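PDB 3GO6: ribokinase RBSK from Mycobacterium tuberculosis, which probably catalyses the ATP- and magnesium-dependent phosphorylation of D-ribose at O-5, yielding D-ribose 5-phosphate. Local coordinates for residues Q72-A85 / A96-S109. Sequence-based numbering, arbitrary orientation.
Sequences QVQFSGAFGDDPAA and AVGLDRTVTVPGPS
Strand 78-79 pairs in parallel with strand 103-104, the two joined through helix 83-94 as a small beta-alpha-beta unit. V103 N donates to G77 O, F79 N to V103 O and V105 N to F79 O, the last at 2.8 Å. A78 CB packs on V103 CG2 on one face. On the other, the F79 ring turns its edge to T102, with CE2 3.7 Å from T102 CB, while L88 and R89 of the helix also touch the F79 side chain.

Strand 72-76 forms one edge, within this chain, of the large sheet of this PfkB-family kinase, and G98 bridges to it: G98 N reaches V73 O and F75 N donates to G98 O at 2.9 Å. V97 CG1 rests against F75 CB. The R101 guanidinium lies almost parallel to the Q74 amide, their planes 11° apart, and Q74 CG sits over its centre, 3.8 Å from R101 CZ; NH1 and NH2 are hydrogen-bonded to A140 O and A142 O, respectively. A water accepts from R101 N and lies within bonding distance of Q74 OE1 and F75 O.

At the far end D82, the N-cap of helix 83-94, grips S109 twice. Its CG stands between backbone N and carbonyl carbon (chi1 59°), bringing OD1 to S109 OG (2.7 Å, syn side) and OD2 to S109 N (2.9 Å, from above the carboxylate plane). OD1 also accepts A85 N, and S109 OG in turn takes G80 N. Next to it, D81 OD1 receives G107 N at 2.8 Å, while D81 N bonds back to G107 O.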
# COMPACT_ATOMS: atom_id res chain seq x y z
N GLN A 72 -32.25 -6.14 3.06
CA GLN A 72 -32.34 -4.72 2.80
C GLN A 72 -31.39 -4.03 3.76
O GLN A 72 -31.56 -4.10 4.97
CB GLN A 72 -33.78 -4.22 2.97
CG GLN A 72 -34.05 -3.00 2.07
CD GLN A 72 -33.91 -3.33 0.57
OE1 GLN A 72 -34.63 -4.19 0.04
NE2 GLN A 72 -32.96 -2.66 -0.11
N VAL A 73 -30.36 -3.39 3.21
CA VAL A 73 -29.21 -2.97 4.02
C VAL A 73 -29.05 -1.46 4.07
O VAL A 73 -29.16 -0.78 3.05
CB VAL A 73 -27.90 -3.61 3.49
CG1 VAL A 73 -26.72 -3.25 4.41
CG2 VAL A 73 -28.05 -5.14 3.36
N GLN A 74 -28.80 -0.96 5.28
CA GLN A 74 -28.33 0.40 5.51
C GLN A 74 -26.93 0.36 6.10
O GLN A 74 -26.64 -0.46 6.98
CB GLN A 74 -29.26 1.11 6.50
CG GLN A 74 -30.65 1.40 5.93
CD GLN A 74 -30.63 2.52 4.89
OE1 GLN A 74 -29.68 3.30 4.79
NE2 GLN A 74 -31.69 2.59 4.11
N PHE A 75 -26.05 1.25 5.62
CA PHE A 75 -24.71 1.36 6.18
C PHE A 75 -24.60 2.71 6.90
O PHE A 75 -25.05 3.75 6.39
CB PHE A 75 -23.67 1.19 5.06
CG PHE A 75 -22.25 1.43 5.49
CD1 PHE A 75 -21.58 0.52 6.31
CD2 PHE A 75 -21.57 2.58 5.06
CE1 PHE A 75 -20.25 0.74 6.70
CE2 PHE A 75 -20.23 2.82 5.44
CZ PHE A 75 -19.57 1.90 6.27
N SER A 76 -24.04 2.68 8.10
CA SER A 76 -23.69 3.87 8.87
C SER A 76 -22.18 3.84 9.09
O SER A 76 -21.65 2.92 9.71
CB SER A 76 -24.44 3.88 10.20
OG SER A 76 -24.09 5.04 10.95
N GLY A 77 -21.48 4.83 8.55
CA GLY A 77 -20.02 4.88 8.60
C GLY A 77 -19.56 6.28 8.24
O GLY A 77 -20.36 7.13 7.80
N ALA A 78 -18.26 6.54 8.44
CA ALA A 78 -17.69 7.87 8.20
C ALA A 78 -16.79 7.82 7.00
O ALA A 78 -15.85 7.01 6.96
CB ALA A 78 -16.91 8.32 9.42
N PHE A 79 -17.08 8.65 6.00
CA PHE A 79 -16.24 8.82 4.84
C PHE A 79 -15.34 10.03 5.12
O PHE A 79 -15.74 10.91 5.89
CB PHE A 79 -17.07 9.11 3.58
CG PHE A 79 -17.95 7.98 3.15
CD1 PHE A 79 -17.44 6.97 2.34
CD2 PHE A 79 -19.28 7.92 3.55
CE1 PHE A 79 -18.24 5.90 1.93
CE2 PHE A 79 -20.10 6.85 3.14
CZ PHE A 79 -19.57 5.83 2.34
N GLY A 80 -14.16 10.08 4.51
CA GLY A 80 -13.32 11.28 4.56
C GLY A 80 -13.87 12.31 3.58
O GLY A 80 -14.82 12.01 2.83
N ASP A 81 -13.29 13.51 3.57
CA ASP A 81 -13.78 14.56 2.67
C ASP A 81 -12.84 14.66 1.46
O ASP A 81 -12.39 15.73 1.07
CB ASP A 81 -13.98 15.90 3.43
CG ASP A 81 -12.68 16.54 3.91
OD1 ASP A 81 -11.64 15.84 4.00
OD2 ASP A 81 -12.69 17.78 4.18
N ASP A 82 -12.56 13.49 0.88
CA ASP A 82 -11.51 13.37 -0.13
C ASP A 82 -12.04 12.69 -1.40
O ASP A 82 -13.16 12.17 -1.40
CB ASP A 82 -10.29 12.62 0.45
CG ASP A 82 -10.61 11.21 0.97
OD1 ASP A 82 -11.77 10.72 0.89
OD2 ASP A 82 -9.66 10.58 1.46
N PRO A 83 -11.27 12.73 -2.50
CA PRO A 83 -11.64 11.99 -3.72
C PRO A 83 -11.96 10.50 -3.52
O PRO A 83 -12.92 9.98 -4.14
CB PRO A 83 -10.43 12.18 -4.63
CG PRO A 83 -9.95 13.54 -4.25
CD PRO A 83 -10.06 13.55 -2.73
N ALA A 84 -11.20 9.80 -2.67
CA ALA A 84 -11.48 8.37 -2.38
C ALA A 84 -12.92 8.17 -1.98
O ALA A 84 -13.55 7.19 -2.38
CB ALA A 84 -10.58 7.84 -1.27
N ALA A 85 -13.46 9.09 -1.17
CA ALA A 85 -14.81 8.93 -0.64
C ALA A 85 -15.87 8.82 -1.74
O ALA A 85 -16.87 8.15 -1.56
CB ALA A 85 -15.15 10.07 0.29
N ALA A 96 -26.66 -1.57 -3.86
CA ALA A 96 -27.97 -1.35 -3.19
C ALA A 96 -27.89 -1.17 -1.68
O ALA A 96 -28.85 -1.46 -0.95
CB ALA A 96 -29.00 -2.46 -3.58
N VAL A 97 -26.76 -0.65 -1.19
CA VAL A 97 -26.61 -0.38 0.23
C VAL A 97 -26.97 1.09 0.45
O VAL A 97 -26.38 1.98 -0.19
CB VAL A 97 -25.15 -0.64 0.72
CG1 VAL A 97 -24.97 -0.21 2.15
CG2 VAL A 97 -24.75 -2.14 0.53
N GLY A 98 -27.92 1.34 1.34
CA GLY A 98 -28.33 2.70 1.67
C GLY A 98 -27.28 3.46 2.46
O GLY A 98 -26.61 2.87 3.31
N LEU A 99 -27.16 4.77 2.17
CA LEU A 99 -26.13 5.62 2.76
C LEU A 99 -26.65 6.87 3.50
O LEU A 99 -25.86 7.75 3.90
CB LEU A 99 -25.14 6.06 1.67
CG LEU A 99 -24.38 4.96 0.93
CD1 LEU A 99 -23.49 5.55 -0.18
CD2 LEU A 99 -23.54 4.18 1.93
N ASP A 100 -27.96 6.95 3.72
CA ASP A 100 -28.50 8.17 4.33
C ASP A 100 -28.06 8.40 5.77
O ASP A 100 -28.13 9.52 6.24
CB ASP A 100 -30.03 8.23 4.20
CG ASP A 100 -30.49 8.15 2.75
OD1 ASP A 100 -29.78 8.65 1.83
OD2 ASP A 100 -31.55 7.55 2.51
N ARG A 101 -27.58 7.36 6.45
CA ARG A 101 -27.10 7.50 7.83
C ARG A 101 -25.56 7.59 7.92
O ARG A 101 -24.98 7.39 8.99
CB ARG A 101 -27.61 6.34 8.70
CG ARG A 101 -29.09 6.01 8.53
CD ARG A 101 -29.37 4.55 8.89
NE ARG A 101 -30.77 4.20 8.63
CZ ARG A 101 -31.42 3.16 9.16
NH1 ARG A 101 -30.82 2.33 10.01
NH2 ARG A 101 -32.70 2.96 8.83
N THR A 102 -24.91 7.88 6.81
CA THR A 102 -23.45 8.03 6.81
C THR A 102 -23.08 9.48 7.09
O THR A 102 -23.95 10.38 7.04
CB THR A 102 -22.82 7.55 5.49
OG1 THR A 102 -23.31 8.35 4.41
CG2 THR A 102 -23.18 6.08 5.23
N VAL A 103 -21.81 9.71 7.40
CA VAL A 103 -21.32 11.06 7.61
C VAL A 103 -20.04 11.30 6.81
O VAL A 103 -19.37 10.35 6.39
CB VAL A 103 -21.07 11.38 9.12
CG1 VAL A 103 -22.36 11.36 9.92
CG2 VAL A 103 -20.07 10.39 9.72
N THR A 104 -19.73 12.58 6.58
CA THR A 104 -18.43 12.98 6.06
C THR A 104 -17.66 13.60 7.22
O THR A 104 -18.19 14.44 7.95
CB THR A 104 -18.58 13.93 4.88
OG1 THR A 104 -19.21 13.22 3.82
CG2 THR A 104 -17.21 14.41 4.36
N VAL A 105 -16.41 13.16 7.40
CA VAL A 105 -15.54 13.65 8.46
C VAL A 105 -14.32 14.31 7.79
O VAL A 105 -13.92 13.89 6.71
CB VAL A 105 -15.18 12.46 9.42
CG1 VAL A 105 -13.91 12.70 10.18
CG2 VAL A 105 -16.35 12.22 10.39
N PRO A 106 -13.76 15.39 8.39
CA PRO A 106 -12.59 15.97 7.74
C PRO A 106 -11.41 14.98 7.58
O PRO A 106 -11.19 14.13 8.43
CB PRO A 106 -12.19 17.12 8.68
CG PRO A 106 -13.44 17.45 9.42
CD PRO A 106 -14.15 16.14 9.60
N GLY A 107 -10.66 15.11 6.50
CA GLY A 107 -9.43 14.33 6.31
C GLY A 107 -9.66 13.02 5.57
O GLY A 107 -10.73 12.78 5.00
N PRO A 108 -8.62 12.18 5.50
CA PRO A 108 -8.65 11.02 4.62
C PRO A 108 -9.68 9.96 5.00
O PRO A 108 -9.93 9.70 6.19
CB PRO A 108 -7.22 10.45 4.73
CG PRO A 108 -6.40 11.61 5.21
CD PRO A 108 -7.30 12.35 6.15
N SER A 109 -10.26 9.34 3.97
CA SER A 109 -10.99 8.09 4.15
C SER A 109 -9.99 7.02 4.61
O SER A 109 -8.79 7.16 4.38
CB SER A 109 -11.63 7.68 2.81
OG SER A 109 -12.58 8.65 2.38
O HOH W 1 -30.10 -3.34 0.36
O HOH W 2 -27.54 4.57 5.94
O HOH W 3 -17.34 12.22 1.75